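Local atomic coordinates of GH127 beta-L-arabinofuranoside (PDB entry 4QK0), a protein that probably hydrolyses beta-L-arabinofuranosides, releasing L-arabinose, as a family 127 glycoside hydrolase. Residues E97-A102 with T158-F163. Residues are numbered along the deposited sequence; the frame is centred on the assembly and turned at random.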
loop_
_atom_site.group_PDB
_atom_site.type_symbol
_atom_site.label_atom_id
_atom_site.label_comp_id
_atom_site.label_asym_id
_atom_site.label_seq_id
_atom_site.Cartn_x
_atom_site.Cartn_y
_atom_site.Cartn_z
ATOM N N GLU A 97 -28.917 -37.559 11.888
ATOM C CA GLU A 97 -29.562 -36.234 11.912
ATOM C C GLU A 97 -28.994 -35.301 10.917
ATOM O O GLU A 97 -29.735 -34.657 10.226
ATOM C CB GLU A 97 -29.447 -35.537 13.231
ATOM C CG GLU A 97 -30.388 -36.192 14.188
ATOM C CD GLU A 97 -31.268 -35.162 14.808
ATOM O OE1 GLU A 97 -30.671 -34.296 15.493
ATOM O OE2 GLU A 97 -32.510 -35.208 14.575
ATOM N N LEU A 98 -27.665 -35.269 10.854
ATOM C CA LEU A 98 -26.978 -34.467 9.871
ATOM C C LEU A 98 -27.346 -34.943 8.467
ATOM O O LEU A 98 -27.695 -34.166 7.616
ATOM C CB LEU A 98 -25.470 -34.570 10.103
ATOM C CG LEU A 98 -24.591 -33.598 9.325
ATOM C CD1 LEU A 98 -25.090 -32.162 9.445
ATOM C CD2 LEU A 98 -23.150 -33.714 9.801
ATOM N N GLU A 99 -27.342 -36.253 8.268
ATOM C CA GLU A 99 -27.725 -36.806 6.987
ATOM C C GLU A 99 -29.161 -36.449 6.584
ATOM O O GLU A 99 -29.464 -36.215 5.415
ATOM C CB GLU A 99 -27.539 -38.309 7.026
ATOM C CG GLU A 99 -27.533 -38.920 5.646
ATOM C CD GLU A 99 -26.807 -40.263 5.579
ATOM O OE1 GLU A 99 -25.899 -40.510 6.413
ATOM O OE2 GLU A 99 -27.151 -41.055 4.671
ATOM N N LYS A 100 -30.051 -36.415 7.576
ATOM C CA LYS A 100 -31.441 -36.030 7.375
ATOM C C LYS A 100 -31.549 -34.557 6.954
ATOM O O LYS A 100 -32.291 -34.219 6.024
ATOM C CB LYS A 100 -32.219 -36.328 8.678
ATOM C CG LYS A 100 -33.585 -35.660 8.872
ATOM C CD LYS A 100 -34.652 -36.290 7.995
ATOM C CE LYS A 100 -36.017 -35.690 8.322
ATOM N NZ LYS A 100 -36.962 -35.856 7.186
ATOM N N LEU A 101 -30.818 -33.668 7.638
ATOM C CA LEU A 101 -30.785 -32.258 7.257
ATOM C C LEU A 101 -30.382 -32.143 5.797
ATOM O O LEU A 101 -31.005 -31.440 5.049
ATOM C CB LEU A 101 -29.795 -31.469 8.104
ATOM C CG LEU A 101 -30.135 -31.317 9.572
ATOM C CD1 LEU A 101 -29.001 -30.568 10.280
ATOM C CD2 LEU A 101 -31.454 -30.578 9.780
ATOM N N ALA A 102 -29.321 -32.839 5.415
ATOM C CA ALA A 102 -28.824 -32.793 4.025
ATOM C C ALA A 102 -29.826 -33.331 3.048
ATOM O O ALA A 102 -30.117 -32.697 2.027
ATOM C CB ALA A 102 -27.526 -33.570 3.916
ATOM N N THR A 158 -22.491 -41.313 0.789
ATOM C CA THR A 158 -23.695 -41.936 1.311
ATOM C C THR A 158 -24.289 -42.995 0.399
ATOM O O THR A 158 -25.167 -43.726 0.831
ATOM C CB THR A 158 -24.807 -40.909 1.532
ATOM O OG1 THR A 158 -25.197 -40.338 0.269
ATOM C CG2 THR A 158 -24.364 -39.845 2.489
ATOM N N GLY A 159 -23.869 -43.044 -0.853
ATOM C CA GLY A 159 -24.516 -43.944 -1.852
ATOM C C GLY A 159 -25.811 -43.393 -2.401
ATOM O O GLY A 159 -26.371 -43.936 -3.327
ATOM N N LYS A 160 -26.293 -42.278 -1.851
ATOM C CA LYS A 160 -27.553 -41.695 -2.316
ATOM C C LYS A 160 -27.364 -40.808 -3.532
ATOM O O LYS A 160 -26.679 -39.809 -3.461
ATOM C CB LYS A 160 -28.227 -40.900 -1.180
ATOM C CG LYS A 160 -28.539 -41.758 0.027
ATOM C CD LYS A 160 -29.059 -40.932 1.172
ATOM C CE LYS A 160 -29.363 -41.840 2.342
ATOM N NZ LYS A 160 -29.552 -41.022 3.569
ATOM N N ARG A 161 -28.095 -41.135 -4.585
ATOM C CA ARG A 161 -27.941 -40.605 -5.916
ATOM C C ARG A 161 -28.844 -39.435 -6.240
ATOM O O ARG A 161 -28.724 -38.832 -7.312
ATOM C CB ARG A 161 -28.489 -41.699 -6.901
ATOM C CG ARG A 161 -27.535 -42.573 -7.663
ATOM C CD ARG A 161 -28.123 -43.023 -8.991
ATOM N NE ARG A 161 -27.008 -43.137 -9.929
ATOM C CZ ARG A 161 -26.580 -42.156 -10.722
ATOM N NH1 ARG A 161 -27.215 -40.998 -10.745
ATOM N NH2 ARG A 161 -25.523 -42.335 -11.508
ATOM N N ARG A 162 -29.835 -39.207 -5.409
ATOM C CA ARG A 162 -30.815 -38.168 -5.680
ATOM C C ARG A 162 -30.167 -36.808 -6.088
ATOM O O ARG A 162 -30.535 -36.200 -7.090
ATOM C CB ARG A 162 -31.683 -38.012 -4.427
ATOM C CG ARG A 162 -32.750 -36.965 -4.524
ATOM C CD ARG A 162 -33.937 -37.420 -5.340
ATOM N NE ARG A 162 -34.888 -36.309 -5.306
ATOM C CZ ARG A 162 -35.269 -35.563 -6.347
ATOM N NH1 ARG A 162 -34.844 -35.803 -7.575
ATOM N NH2 ARG A 162 -36.114 -34.562 -6.145
ATOM N N PHE A 163 -29.172 -36.371 -5.324
ATOM C CA PHE A 163 -28.574 -35.040 -5.544
ATOM C C PHE A 163 -27.798 -35.123 -6.855
ATOM O O PHE A 163 -27.900 -34.266 -7.728
ATOM C CB PHE A 163 -27.709 -34.679 -4.330
ATOM C CG PHE A 163 -27.196 -33.228 -4.286
ATOM C CD1 PHE A 163 -27.621 -32.242 -5.179
ATOM C CD2 PHE A 163 -26.281 -32.862 -3.276
ATOM C CE1 PHE A 163 -27.127 -30.935 -5.074
ATOM C CE2 PHE A 163 -25.795 -31.582 -3.189
ATOM C CZ PHE A 163 -26.220 -30.606 -4.083
#
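The turn linking helices 140-158 and 162-177 of the helical GH127 catalytic domain is tied to helix 96-112 by a salt bridge from Lys160, in the turn, to Glu99, in the first turn of that helix. Lys160 NZ donates to Glu99 OE2 at 2.6 Å, on the anti side of the carboxylate and 21° out of its plane. CG of Glu99 lies anti to its backbone N (chi1 -164°) and the chain runs on extended, which carries the carboxylate across to the turn; the lysine, likewise extended beyond CG, meets it obliquely, with CE 3.3 Å from Glu99 OE2. The Thr158 side chain points against that of Glu99, its methyl CG2 lying 3.7 Å from Glu99 OE2. The domain's family is consistent with an (alpha/alpha)6-barrel, and the link between its helices here fits an ST turn: Thr158 OG1 accepts from Lys160 N at 3.1 Å with an N-H...O angle of 159°, and also bonds to Tyr154 O one helical turn earlier. Between Thr158 and Lys160, Gly159 is the first residue to leave helical geometry, with positive phi, and the CB of Lys160 points toward helix 96-112. Each charge has a second partner: Arg94 NH1 for Glu99 OE2 and Asp103 OD2 for Lys160 NZ. A glutamine in place of Glu99 would probably leave Arg94 without its carboxylate mate and Lys160 NZ to depend on Asp103.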